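Local coordinates for protein (2Z,6E)-hedycaryol synthase (Kitasatospora setae, PDB 4MC3) that catalyses the magnesium-dependent 1,11-cyclization of (2E,6E)-farnesyl diphosphate, with addition of water, to (2Z,6E)-hedycaryol and diphosphate, at residues 7-12 with 221-226; 170-175 with 213-218; 29-34 with 71-76; 75-80 with 121-126. All coordinates share one frame; numbering follows the deposited sequence.

The four contacts lie around the helical core that holds the bound nerolidol in this class I terpene synthase. Contacts 1 and 2 share helix 204-225, with centres about 14 Å apart, and meet in a polar cluster: D222 OD1 forms a salt bridge with R175 NH2 at 3.0 Å, while D222 OD2 probably bonds Y171 OH. N221, I217 and T78, from contacts 1, 2 and 4, belong to the ligand pocket. Contacts 3 and 4 share I75 and A76 on helix 65-84, with centres about 8 Å apart, and W74 packs on L123 and L126. Contact 2 lies across the chain's centre from both, its centre about 26 and 23 Å away respectively.

Contact 1 of 4, residues 7-12 with 221-226; sequences PDFYVP and NDVFSV
P7 and F9 lay an N-terminal segment against V223 and F224 near the end of helix 204-225, entirely through apolar contacts. The pyrrolidine of P7 meets V223 tip to tip, its CD 4.0 Å from V223 CG1. F9 and V223 come toward each other from opposite directions, V223 CG2 lying 4.1 Å from F9 CZ at the edge of the ring, near its plane. The valine branches thus divide the work: CG1, anti to the backbone N (chi1 171°), serves P7 and also nears F9 CZ, whereas CG2 serves F9.

Between the aromatics, F9 and F224 slide past each other in opposite directions, F224 CE1 lying 4.0 Å from F9 CE2 at the edge of the F9 ring, near its plane. Within its own segment, F9 is also backed by P7, whose CB lies 3.8 Å above one face of the ring, toward its rim.

No hydrogen bond crosses between the segments; within the helix S225 OG donates to N221 O at 2.9 Å, from 47° above the carbonyl plane. Beyond the two segments, F9 and V223 also pack on helix 250-282, F9 on L307 of helix 286-309.

The 221-226 segment opens the NXXXSXXXE motif, in which N221 and S225 are expected, by similarity, to bind magnesium; N221 also touches the bound nerolidol. The N-terminal segment thus packs on V223 and F224 of the helix that carries this probable metal-binding motif in the class I terpene synthase fold.

Contact 2 of 4, residues 170-175 with 213-218; sequences DYLDRR and GALHIA
R175 sends CG anti to its own backbone N (chi1 -172°) and then bends at chi2, bringing both its aliphatic stem and its guanidinium over A218. A218 CB lies 3.6 Å from R175 CG and sits over one face of the guanidinium, 3.5 Å above the plane and offset toward the rim. NH2 makes a weak hydrogen bond to A218 O, 3.4 Å long and bent to 129° at the hydrogen.

L172 and L215 cross at about a right angle. L215 CD2 packs 4.1 Å from L172 CB and also comes 3.5 Å from L172 O, so the methyl lies against both side chain and backbone.

The firmer polar grip on R175 comes from the salt bridge of NH2 with D222 and the bond of NH1 to S178. An alanine in place of R175, which by similarity binds the substrate, would probably leave D222 without its charged mate and strip the A218 methyl of the arginine's cover. The axes of segments 170-175 and 213-218, on helices 168-178 and 204-225, approach to 10.0 Å at 103°, a nearly perpendicular crossing; helix 250-282 flanks it, touching L172 through L260 and L215 through Q264.

Contact 3 of 4, residues 29-34 with 71-76; sequences WEWIDA and GLKWIA
W31 and K73 form the main contact, the lysine's extended chain lying over one face of the indole. K73 CD stands 3.6 Å from the centroid of the W31 five-membered ring and only 10° off its normal, a well-centred CH-pi interaction. The neighbouring methylenes continue along the same face: K73 CG lies 3.7 Å from W31 CD2, and K73 CE 3.7 Å from W31 CD1. With CG of W31 anti to the backbone N (chi1 -180°), the indole is carried toward helix 65-84, and its six-membered ring runs back over the lysine backbone, where CZ3 comes 3.5 Å from K73 O. The two side chains cross obliquely, the lysine passing from the benzo part toward the pyrrole part. Its ammonium continues beyond the ring centre; NZ has a long, weak ion pair with E129.

I32, next to W31, makes a smaller, purely apolar contact with A76, about one turn beyond K73 on helix 65-84. Its CD1 reaches A76 CB at 3.8 Å, while on its own helix the same methyl lies 3.9 Å above one face of W29, toward the rim. Helix 41-50 joins here, M47 touching W29, I32 and A76.

A serine in place of W31 would probably open a gap beside helix 65-84 and leave the methylenes of K73 without the flat surface that restrains their rotation.

The arrangement is helix-on-helix packing in the alpha-helical class I terpene synthase fold. It joins helix 21-35 to the K73/A76 face of helix 65-84, which presents I75 to the bound nerolidol and carries the start of the DDXXXE motif farther along.

Contact 4 of 4, residues 75-80 with 121-126; sequences IALTFR and RALGAL
L77 is the bump of this contact: its forked end enters a hollow on helix 121-126 bordered by A122, L123 and L126. The two methyls take different walls. CD1 rests on A122 CB at 4.0 Å, where the small alanine side chain forms a shallow wall. CD2 goes deeper, lying 3.7 Å from L123 CD1, 3.9 Å from L126 CD2 and 3.8 Å from L123 CA, close to the helix backbone itself. L77 CG is anti to the backbone N (chi1 179°), which directs the fork across the gap between helices. L77 and L123 cross at about a right angle, and L77 CD2 also lies against L123 CB. No hydrogen bond links the segments; the fit is apolar and buried.

The segment axes run nearly antiparallel, 157° apart, with a closest approach of 10.9 Å. Other residues extend the packing surface: L123 and L126 touch W74, and L126 also touches K73. T78, beside L77 in sequence, belongs to the nerolidol pocket. Helix 65-84 thus packs between that pocket and helix 118-131, while W31 of helix 21-35 and L37 of the following loop also touch L77, and N35 meets A122.

Contact 1 of 4, residues 7-12 with 221-226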
loop_
_atom_site.group_PDB
_atom_site.type_symbol
_atom_site.label_atom_id
_atom_site.label_comp_id
_atom_site.label_asym_id
_atom_site.label_seq_id
_atom_site.Cartn_x
_atom_site.Cartn_y
_atom_site.Cartn_z
ATOM N N PRO A 7 3.869 -3.755 -21.614
ATOM C CA PRO A 7 4.983 -2.815 -21.756
ATOM C C PRO A 7 6.265 -3.291 -21.048
ATOM O O PRO A 7 6.211 -4.071 -20.093
ATOM C CB PRO A 7 4.453 -1.528 -21.112
ATOM C CG PRO A 7 2.970 -1.642 -21.214
ATOM C CD PRO A 7 2.670 -3.103 -21.045
ATOM N N ASP A 8 7.407 -2.832 -21.536
ATOM C CA ASP A 8 8.692 -3.190 -20.940
ATOM C C ASP A 8 8.977 -2.133 -19.902
ATOM O O ASP A 8 9.786 -1.247 -20.110
ATOM C CB ASP A 8 9.818 -3.254 -21.994
ATOM C CG ASP A 8 9.955 -4.629 -22.615
ATOM O OD1 ASP A 8 10.384 -5.560 -21.894
ATOM O OD2 ASP A 8 9.638 -4.776 -23.820
ATOM N N PHE A 9 8.291 -2.225 -18.774
ATOM C CA PHE A 9 8.355 -1.168 -17.775
ATOM C C PHE A 9 9.755 -1.127 -17.258
ATOM O O PHE A 9 10.316 -2.178 -16.954
ATOM C CB PHE A 9 7.436 -1.472 -16.589
ATOM C CG PHE A 9 5.971 -1.441 -16.912
ATOM C CD1 PHE A 9 5.350 -0.256 -17.274
ATOM C CD2 PHE A 9 5.192 -2.594 -16.796
ATOM C CE1 PHE A 9 3.980 -0.224 -17.524
ATOM C CE2 PHE A 9 3.830 -2.556 -17.052
ATOM C CZ PHE A 9 3.227 -1.364 -17.404
ATOM N N TYR A 10 10.309 0.076 -17.164
ATOM C CA TYR A 10 11.638 0.261 -16.618
ATOM C C TYR A 10 11.598 1.259 -15.468
ATOM O O TYR A 10 10.972 2.324 -15.555
ATOM C CB TYR A 10 12.624 0.743 -17.706
ATOM C CG TYR A 10 13.978 1.144 -17.131
ATOM C CD1 TYR A 10 14.946 0.168 -16.827
ATOM C CD2 TYR A 10 14.278 2.485 -16.835
ATOM C CE1 TYR A 10 16.164 0.523 -16.265
ATOM C CE2 TYR A 10 15.507 2.845 -16.281
ATOM C CZ TYR A 10 16.432 1.863 -15.991
ATOM O OH TYR A 10 17.662 2.202 -15.450
ATOM N N VAL A 11 12.277 0.891 -14.393
ATOM C CA VAL A 11 12.425 1.738 -13.224
ATOM C C VAL A 11 13.917 1.779 -12.859
ATOM O O VAL A 11 14.570 0.744 -12.796
ATOM C CB VAL A 11 11.591 1.174 -12.031
ATOM C CG1 VAL A 11 11.739 2.071 -10.862
ATOM C CG2 VAL A 11 10.123 1.088 -12.427
ATOM N N PRO A 12 14.462 2.971 -12.624
ATOM C CA PRO A 12 15.926 3.114 -12.459
ATOM C C PRO A 12 16.460 2.727 -11.092
ATOM O O PRO A 12 17.676 2.566 -10.931
ATOM C CB PRO A 12 16.152 4.604 -12.664
ATOM C CG PRO A 12 14.859 5.244 -12.384
ATOM C CD PRO A 12 13.829 4.280 -12.862
ATOM N N ASN A 221 0.233 -2.777 -11.544
ATOM C CA ASN A 221 -0.661 -3.863 -11.074
ATOM C C ASN A 221 -1.876 -4.006 -12.000
ATOM O O ASN A 221 -2.207 -5.110 -12.387
ATOM C CB ASN A 221 -1.067 -3.699 -9.597
ATOM C CG ASN A 221 -2.072 -4.741 -9.111
ATOM O OD1 ASN A 221 -3.281 -4.598 -9.314
ATOM N ND2 ASN A 221 -1.584 -5.770 -8.414
ATOM N N ASP A 222 -2.494 -2.899 -12.396
ATOM C CA ASP A 222 -3.687 -2.933 -13.232
ATOM C C ASP A 222 -3.360 -3.606 -14.575
ATOM O O ASP A 222 -4.145 -4.404 -15.086
ATOM C CB ASP A 222 -4.256 -1.528 -13.483
ATOM C CG ASP A 222 -5.009 -0.944 -12.323
ATOM O OD1 ASP A 222 -5.078 -1.528 -11.228
ATOM O OD2 ASP A 222 -5.567 0.176 -12.518
ATOM N N VAL A 223 -2.224 -3.257 -15.153
ATOM C CA VAL A 223 -1.831 -3.823 -16.444
ATOM C C VAL A 223 -1.617 -5.337 -16.349
ATOM O O VAL A 223 -2.078 -6.096 -17.225
ATOM C CB VAL A 223 -0.595 -3.116 -17.026
ATOM C CG1 VAL A 223 -0.057 -3.834 -18.261
ATOM C CG2 VAL A 223 -0.908 -1.653 -17.355
ATOM N N PHE A 224 -0.913 -5.762 -15.309
ATOM C CA PHE A 224 -0.725 -7.210 -15.033
ATOM C C PHE A 224 -1.988 -7.971 -14.609
ATOM O O PHE A 224 -2.011 -9.189 -14.691
ATOM C CB PHE A 224 0.417 -7.459 -14.036
ATOM C CG PHE A 224 1.795 -7.263 -14.632
ATOM C CD1 PHE A 224 2.533 -6.113 -14.412
ATOM C CD2 PHE A 224 2.363 -8.265 -15.422
ATOM C CE1 PHE A 224 3.805 -5.944 -14.967
ATOM C CE2 PHE A 224 3.627 -8.102 -15.986
ATOM C CZ PHE A 224 4.345 -6.936 -15.760
ATOM N N SER A 225 -3.018 -7.253 -14.167
ATOM C CA SER A 225 -4.255 -7.799 -13.652
ATOM C C SER A 225 -5.355 -7.900 -14.698
ATOM O O SER A 225 -6.337 -8.612 -14.481
ATOM C CB SER A 225 -4.785 -6.889 -12.524
ATOM O OG SER A 225 -4.071 -7.095 -11.344
ATOM N N VAL A 226 -5.218 -7.195 -15.815
ATOM C CA VAL A 226 -6.382 -6.979 -16.702
ATOM C C VAL A 226 -6.647 -8.213 -17.534
ATOM O O VAL A 226 -7.692 -8.830 -17.376
ATOM C CB VAL A 226 -6.208 -5.719 -17.579
ATOM C CG1 VAL A 226 -5.225 -5.953 -18.703
ATOM C CG2 VAL A 226 -7.543 -5.226 -18.106
#

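Contact 2 of 4, residues 170-175 with 213-218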
loop_
_atom_site.group_PDB
_atom_site.type_symbol
_atom_site.label_atom_id
_atom_site.label_comp_id
_atom_site.label_asym_id
_atom_site.label_seq_id
_atom_site.Cartn_x
_atom_site.Cartn_y
_atom_site.Cartn_z
ATOM N N ASP A 170 -11.415 9.994 -10.696
ATOM C CA ASP A 170 -11.938 9.552 -9.407
ATOM C C ASP A 170 -11.379 8.173 -9.069
ATOM O O ASP A 170 -11.101 7.859 -7.875
ATOM C CB ASP A 170 -13.460 9.468 -9.439
ATOM C CG ASP A 170 -14.125 10.843 -9.508
ATOM O OD1 ASP A 170 -13.481 11.877 -9.269
ATOM O OD2 ASP A 170 -15.305 10.889 -9.870
ATOM N N TYR A 171 -11.257 7.300 -10.070
ATOM C CA TYR A 171 -10.618 5.984 -9.869
ATOM C C TYR A 171 -9.229 6.156 -9.290
ATOM O O TYR A 171 -8.865 5.492 -8.290
ATOM C CB TYR A 171 -10.600 5.143 -11.146
ATOM C CG TYR A 171 -9.725 3.884 -11.043
ATOM C CD1 TYR A 171 -10.126 2.794 -10.315
ATOM C CD2 TYR A 171 -8.480 3.834 -11.634
ATOM C CE1 TYR A 171 -9.339 1.677 -10.221
ATOM C CE2 TYR A 171 -7.681 2.721 -11.552
ATOM C CZ TYR A 171 -8.124 1.623 -10.848
ATOM O OH TYR A 171 -7.340 0.501 -10.716
ATOM N N LEU A 172 -8.400 7.031 -9.873
ATOM C CA LEU A 172 -7.030 7.146 -9.355
ATOM C C LEU A 172 -7.004 7.685 -7.913
ATOM O O LEU A 172 -6.159 7.318 -7.101
ATOM C CB LEU A 172 -6.128 8.016 -10.257
ATOM C CG LEU A 172 -5.942 7.559 -11.696
ATOM C CD1 LEU A 172 -5.049 8.542 -12.479
ATOM C CD2 LEU A 172 -5.334 6.184 -11.714
ATOM N N ASP A 173 -7.940 8.552 -7.595
ATOM C CA ASP A 173 -8.014 9.142 -6.264
ATOM C C ASP A 173 -8.246 8.038 -5.239
ATOM O O ASP A 173 -7.680 8.124 -4.129
ATOM C CB ASP A 173 -9.156 10.131 -6.174
ATOM C CG ASP A 173 -8.849 11.480 -6.811
ATOM O OD1 ASP A 173 -7.673 11.786 -7.100
ATOM O OD2 ASP A 173 -9.795 12.309 -6.895
ATOM N N ARG A 174 -9.057 7.051 -5.552
ATOM C CA ARG A 174 -9.306 5.899 -4.655
ATOM C C ARG A 174 -8.252 4.790 -4.773
ATOM O O ARG A 174 -7.862 4.151 -3.742
ATOM C CB ARG A 174 -10.707 5.366 -4.753
ATOM C CG ARG A 174 -11.012 4.575 -5.947
ATOM C CD ARG A 174 -12.438 3.999 -5.788
ATOM N NE ARG A 174 -12.794 3.409 -7.046
ATOM C CZ ARG A 174 -13.325 4.097 -8.072
ATOM N NH1 ARG A 174 -13.583 3.476 -9.200
ATOM N NH2 ARG A 174 -13.598 5.397 -7.965
ATOM N N ARG A 175 -7.703 4.610 -5.976
ATOM C CA ARG A 175 -6.728 3.578 -6.232
ATOM C C ARG A 175 -5.432 3.807 -5.441
ATOM O O ARG A 175 -4.754 2.845 -5.049
ATOM C CB ARG A 175 -6.421 3.467 -7.733
ATOM C CG ARG A 175 -5.582 2.303 -8.104
ATOM C CD ARG A 175 -6.213 0.987 -7.788
ATOM N NE ARG A 175 -5.456 -0.102 -8.373
ATOM C CZ ARG A 175 -4.934 -1.114 -7.694
ATOM N NH1 ARG A 175 -5.108 -1.241 -6.366
ATOM N NH2 ARG A 175 -4.228 -1.987 -8.348
ATOM N N GLY A 213 4.036 7.503 -6.276
ATOM C CA GLY A 213 4.582 6.191 -6.083
ATOM C C GLY A 213 3.478 5.153 -5.986
ATOM O O GLY A 213 3.559 4.051 -6.578
ATOM N N ALA A 214 2.428 5.489 -5.221
ATOM C CA ALA A 214 1.289 4.562 -5.031
ATOM C C ALA A 214 0.630 4.298 -6.395
ATOM O O ALA A 214 0.259 3.153 -6.690
ATOM C CB ALA A 214 0.276 5.070 -4.023
ATOM N N LEU A 215 0.485 5.329 -7.211
ATOM C CA LEU A 215 -0.165 5.196 -8.501
ATOM C C LEU A 215 0.712 4.474 -9.512
ATOM O O LEU A 215 0.190 3.693 -10.314
ATOM C CB LEU A 215 -0.647 6.531 -9.045
ATOM C CG LEU A 215 -1.871 7.104 -8.295
ATOM C CD1 LEU A 215 -2.240 8.451 -8.916
ATOM C CD2 LEU A 215 -3.097 6.153 -8.196
ATOM N N HIS A 216 2.017 4.661 -9.463
ATOM C CA HIS A 216 2.896 3.887 -10.358
ATOM C C HIS A 216 2.708 2.388 -10.128
ATOM O O HIS A 216 2.441 1.601 -11.046
ATOM C CB HIS A 216 4.340 4.254 -10.130
ATOM C CG HIS A 216 5.298 3.580 -11.054
ATOM N ND1 HIS A 216 5.681 2.268 -10.911
ATOM C CD2 HIS A 216 5.945 4.048 -12.158
ATOM C CE1 HIS A 216 6.550 1.959 -11.876
ATOM N NE2 HIS A 216 6.729 3.020 -12.636
ATOM N N ILE A 217 2.772 1.979 -8.845
ATOM C CA ILE A 217 2.629 0.624 -8.421
ATOM C C ILE A 217 1.275 0.105 -8.805
ATOM O O ILE A 217 1.131 -1.032 -9.287
ATOM C CB ILE A 217 2.913 0.547 -6.894
ATOM C CG1 ILE A 217 4.394 0.855 -6.628
ATOM C CG2 ILE A 217 2.508 -0.764 -6.316
ATOM C CD1 ILE A 217 4.731 1.165 -5.182
ATOM N N ALA A 218 0.224 0.864 -8.502
ATOM C CA ALA A 218 -1.138 0.413 -8.791
ATOM C C ALA A 218 -1.435 0.272 -10.253
ATOM O O ALA A 218 -2.127 -0.700 -10.649
ATOM C CB ALA A 218 -2.153 1.338 -8.184
#

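Contact 3 of 4, residues 29-34 with 71-76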
loop_
_atom_site.group_PDB
_atom_site.type_symbol
_atom_site.label_atom_id
_atom_site.label_comp_id
_atom_site.label_asym_id
_atom_site.label_seq_id
_atom_site.Cartn_x
_atom_site.Cartn_y
_atom_site.Cartn_z
ATOM N N TRP A 29 3.801 -16.632 10.175
ATOM C CA TRP A 29 3.013 -17.862 10.195
ATOM C C TRP A 29 2.615 -18.292 11.588
ATOM O O TRP A 29 1.519 -18.798 11.810
ATOM C CB TRP A 29 3.777 -18.983 9.487
ATOM C CG TRP A 29 3.471 -18.993 8.116
ATOM C CD1 TRP A 29 4.264 -18.593 7.098
ATOM C CD2 TRP A 29 2.205 -19.296 7.553
ATOM N NE1 TRP A 29 3.586 -18.664 5.930
ATOM C CE2 TRP A 29 2.312 -19.103 6.179
ATOM C CE3 TRP A 29 0.973 -19.755 8.096
ATOM C CZ2 TRP A 29 1.260 -19.375 5.302
ATOM C CZ3 TRP A 29 -0.066 -20.011 7.238
ATOM C CH2 TRP A 29 0.080 -19.819 5.850
ATOM N N GLU A 30 3.513 -18.139 12.528
ATOM C CA GLU A 30 3.192 -18.346 13.924
ATOM C C GLU A 30 2.032 -17.465 14.408
ATOM O O GLU A 30 1.118 -17.912 15.121
ATOM C CB GLU A 30 4.461 -18.077 14.660
ATOM C CG GLU A 30 4.360 -17.950 16.126
ATOM C CD GLU A 30 5.366 -18.831 16.797
ATOM O OE1 GLU A 30 6.544 -19.036 16.344
ATOM O OE2 GLU A 30 4.900 -19.334 17.790
ATOM N N TRP A 31 2.041 -16.208 13.981
ATOM C CA TRP A 31 0.966 -15.278 14.376
ATOM C C TRP A 31 -0.351 -15.688 13.690
ATOM O O TRP A 31 -1.459 -15.644 14.292
ATOM C CB TRP A 31 1.390 -13.851 14.044
ATOM C CG TRP A 31 0.389 -12.811 14.407
ATOM C CD1 TRP A 31 0.240 -12.219 15.621
ATOM C CD2 TRP A 31 -0.550 -12.200 13.543
ATOM N NE1 TRP A 31 -0.770 -11.302 15.589
ATOM C CE2 TRP A 31 -1.266 -11.261 14.311
ATOM C CE3 TRP A 31 -0.861 -12.332 12.184
ATOM C CZ2 TRP A 31 -2.272 -10.487 13.761
ATOM C CZ3 TRP A 31 -1.837 -11.557 11.657
ATOM C CH2 TRP A 31 -2.534 -10.665 12.426
ATOM N N ILE A 32 -0.253 -16.051 12.428
ATOM C CA ILE A 32 -1.395 -16.532 11.665
ATOM C C ILE A 32 -2.023 -17.736 12.365
ATOM O O ILE A 32 -3.249 -17.805 12.548
ATOM C CB ILE A 32 -1.011 -16.919 10.240
ATOM C CG1 ILE A 32 -0.718 -15.657 9.394
ATOM C CG2 ILE A 32 -2.084 -17.777 9.578
ATOM C CD1 ILE A 32 0.070 -15.963 8.127
ATOM N N ASP A 33 -1.156 -18.670 12.748
ATOM C CA ASP A 33 -1.599 -19.894 13.418
ATOM C C ASP A 33 -2.291 -19.569 14.723
ATOM O O ASP A 33 -3.393 -20.027 14.931
ATOM C CB ASP A 33 -0.400 -20.814 13.698
ATOM C CG ASP A 33 0.136 -21.510 12.442
ATOM O OD1 ASP A 33 -0.559 -21.531 11.391
ATOM O OD2 ASP A 33 1.272 -22.038 12.521
ATOM N N ALA A 34 -1.672 -18.701 15.527
ATOM C CA ALA A 34 -2.191 -18.254 16.828
ATOM C C ALA A 34 -3.557 -17.584 16.731
ATOM O O ALA A 34 -4.384 -17.744 17.636
ATOM C CB ALA A 34 -1.178 -17.346 17.502
ATOM N N GLY A 71 5.127 -5.705 10.036
ATOM C CA GLY A 71 4.572 -5.436 8.686
ATOM C C GLY A 71 3.949 -6.676 8.045
ATOM O O GLY A 71 2.873 -6.632 7.436
ATOM N N LEU A 72 4.608 -7.827 8.190
ATOM C CA LEU A 72 4.069 -9.062 7.601
ATOM C C LEU A 72 2.730 -9.465 8.281
ATOM O O LEU A 72 1.854 -10.024 7.625
ATOM C CB LEU A 72 5.052 -10.208 7.707
ATOM C CG LEU A 72 6.334 -10.164 6.905
ATOM C CD1 LEU A 72 7.010 -11.527 6.898
ATOM C CD2 LEU A 72 6.079 -9.629 5.529
ATOM N N LYS A 73 2.585 -9.202 9.598
ATOM C CA LYS A 73 1.311 -9.450 10.263
ATOM C C LYS A 73 0.184 -8.610 9.619
ATOM O O LYS A 73 -0.899 -9.116 9.348
ATOM C CB LYS A 73 1.410 -9.159 11.786
ATOM C CG LYS A 73 2.359 -10.132 12.504
ATOM C CD LYS A 73 2.465 -9.808 13.972
ATOM C CE LYS A 73 3.446 -10.730 14.649
ATOM N NZ LYS A 73 3.695 -10.294 16.076
ATOM N N TRP A 74 0.475 -7.331 9.359
ATOM C CA TRP A 74 -0.512 -6.488 8.661
ATOM C C TRP A 74 -0.856 -7.004 7.270
ATOM O O TRP A 74 -2.026 -6.984 6.866
ATOM C CB TRP A 74 -0.040 -5.020 8.664
ATOM C CG TRP A 74 -0.233 -4.340 9.940
ATOM C CD1 TRP A 74 0.659 -4.224 10.929
ATOM C CD2 TRP A 74 -1.435 -3.732 10.412
ATOM N NE1 TRP A 74 0.114 -3.553 12.010
ATOM C CE2 TRP A 74 -1.179 -3.224 11.695
ATOM C CE3 TRP A 74 -2.689 -3.509 9.844
ATOM C CZ2 TRP A 74 -2.179 -2.598 12.474
ATOM C CZ3 TRP A 74 -3.658 -2.888 10.577
ATOM C CH2 TRP A 74 -3.420 -2.434 11.877
ATOM N N ILE A 75 0.152 -7.417 6.511
ATOM C CA ILE A 75 -0.123 -7.959 5.163
ATOM C C ILE A 75 -0.935 -9.258 5.224
ATOM O O ILE A 75 -1.889 -9.428 4.477
ATOM C CB ILE A 75 1.174 -8.123 4.369
ATOM C CG1 ILE A 75 1.809 -6.741 4.073
ATOM C CG2 ILE A 75 0.898 -8.899 3.106
ATOM C CD1 ILE A 75 3.155 -6.840 3.354
ATOM N N ALA A 76 -0.587 -10.147 6.144
ATOM C CA ALA A 76 -1.353 -11.389 6.278
ATOM C C ALA A 76 -2.788 -11.115 6.678
ATOM O O ALA A 76 -3.715 -11.731 6.145
ATOM C CB ALA A 76 -0.695 -12.285 7.304
#

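Contact 4 of 4, residues 75-80 with 121-126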
loop_
_atom_site.group_PDB
_atom_site.type_symbol
_atom_site.label_atom_id
_atom_site.label_comp_id
_atom_site.label_asym_id
_atom_site.label_seq_id
_atom_site.Cartn_x
_atom_site.Cartn_y
_atom_site.Cartn_z
ATOM N N ILE A 75 0.152 -7.417 6.511
ATOM C CA ILE A 75 -0.123 -7.959 5.163
ATOM C C ILE A 75 -0.935 -9.258 5.224
ATOM O O ILE A 75 -1.889 -9.428 4.477
ATOM C CB ILE A 75 1.174 -8.123 4.369
ATOM C CG1 ILE A 75 1.809 -6.741 4.073
ATOM C CG2 ILE A 75 0.898 -8.899 3.106
ATOM C CD1 ILE A 75 3.155 -6.840 3.354
ATOM N N ALA A 76 -0.587 -10.147 6.144
ATOM C CA ALA A 76 -1.353 -11.389 6.278
ATOM C C ALA A 76 -2.788 -11.115 6.678
ATOM O O ALA A 76 -3.715 -11.731 6.145
ATOM C CB ALA A 76 -0.695 -12.285 7.304
ATOM N N LEU A 77 -2.980 -10.213 7.630
ATOM C CA LEU A 77 -4.327 -9.841 8.031
ATOM C C LEU A 77 -5.128 -9.270 6.871
ATOM O O LEU A 77 -6.308 -9.598 6.718
ATOM C CB LEU A 77 -4.281 -8.915 9.210
ATOM C CG LEU A 77 -5.612 -8.422 9.731
ATOM C CD1 LEU A 77 -6.479 -9.502 10.334
ATOM C CD2 LEU A 77 -5.323 -7.313 10.738
ATOM N N THR A 78 -4.515 -8.357 6.109
ATOM C CA THR A 78 -5.239 -7.750 4.984
ATOM C C THR A 78 -5.566 -8.754 3.882
ATOM O O THR A 78 -6.647 -8.669 3.282
ATOM C CB THR A 78 -4.565 -6.454 4.471
ATOM O OG1 THR A 78 -3.301 -6.749 3.949
ATOM C CG2 THR A 78 -4.406 -5.483 5.561
ATOM N N PHE A 79 -4.683 -9.751 3.677
ATOM C CA PHE A 79 -5.011 -10.838 2.772
ATOM C C PHE A 79 -6.242 -11.571 3.219
ATOM O O PHE A 79 -7.142 -11.856 2.392
ATOM C CB PHE A 79 -3.875 -11.865 2.589
ATOM C CG PHE A 79 -4.366 -13.111 1.878
ATOM C CD1 PHE A 79 -4.657 -14.275 2.577
ATOM C CD2 PHE A 79 -4.731 -13.039 0.526
ATOM C CE1 PHE A 79 -5.179 -15.375 1.932
ATOM C CE2 PHE A 79 -5.263 -14.143 -0.118
ATOM C CZ PHE A 79 -5.483 -15.313 0.593
ATOM N N ARG A 80 -6.323 -11.865 4.508
ATOM C CA ARG A 80 -7.475 -12.595 5.047
ATOM C C ARG A 80 -8.751 -11.755 4.958
ATOM O O ARG A 80 -9.788 -12.273 4.561
ATOM C CB ARG A 80 -7.219 -13.052 6.461
ATOM C CG ARG A 80 -8.357 -13.858 7.093
ATOM C CD ARG A 80 -8.731 -15.099 6.287
ATOM N NE ARG A 80 -9.617 -15.933 7.091
ATOM C CZ ARG A 80 -10.257 -17.023 6.670
ATOM N NH1 ARG A 80 -10.124 -17.467 5.421
ATOM N NH2 ARG A 80 -11.033 -17.668 7.514
ATOM N N ARG A 121 -11.335 -9.303 15.535
ATOM C CA ARG A 121 -10.641 -9.389 16.812
ATOM C C ARG A 121 -9.123 -9.312 16.592
ATOM O O ARG A 121 -8.418 -8.663 17.393
ATOM C CB ARG A 121 -11.103 -10.634 17.560
ATOM C CG ARG A 121 -12.560 -10.560 18.030
ATOM C CD ARG A 121 -12.887 -11.599 19.107
ATOM N NE ARG A 121 -13.896 -11.106 20.058
ATOM C CZ ARG A 121 -14.163 -11.650 21.250
ATOM N NH1 ARG A 121 -13.510 -12.733 21.684
ATOM N NH2 ARG A 121 -15.099 -11.103 22.023
ATOM N N ALA A 122 -8.617 -9.987 15.570
ATOM C CA ALA A 122 -7.200 -9.907 15.232
ATOM C C ALA A 122 -6.794 -8.487 14.876
ATOM O O ALA A 122 -5.711 -8.031 15.307
ATOM C CB ALA A 122 -6.822 -10.839 14.133
ATOM N N LEU A 123 -7.635 -7.772 14.134
ATOM C CA LEU A 123 -7.310 -6.385 13.781
ATOM C C LEU A 123 -7.226 -5.522 15.024
ATOM O O LEU A 123 -6.288 -4.705 15.181
ATOM C CB LEU A 123 -8.338 -5.799 12.786
ATOM C CG LEU A 123 -8.173 -4.333 12.430
ATOM C CD1 LEU A 123 -6.825 -4.059 11.801
ATOM C CD2 LEU A 123 -9.267 -3.891 11.452
ATOM N N GLY A 124 -8.175 -5.651 15.933
ATOM C CA GLY A 124 -8.145 -4.803 17.095
ATOM C C GLY A 124 -6.917 -5.083 17.948
ATOM O O GLY A 124 -6.340 -4.161 18.475
ATOM N N ALA A 125 -6.495 -6.356 18.062
ATOM C CA ALA A 125 -5.357 -6.706 18.909
ATOM C C ALA A 125 -4.049 -6.202 18.232
ATOM O O ALA A 125 -3.113 -5.716 18.863
ATOM C CB ALA A 125 -5.329 -8.217 19.238
ATOM N N LEU A 126 -3.982 -6.399 16.916
ATOM C CA LEU A 126 -2.803 -6.021 16.141
ATOM C C LEU A 126 -2.652 -4.493 16.216
ATOM O O LEU A 126 -1.555 -3.959 16.372
ATOM C CB LEU A 126 -2.875 -6.494 14.705
ATOM C CG LEU A 126 -1.641 -6.171 13.851
ATOM C CD1 LEU A 126 -0.365 -6.788 14.427
ATOM C CD2 LEU A 126 -1.841 -6.660 12.427
#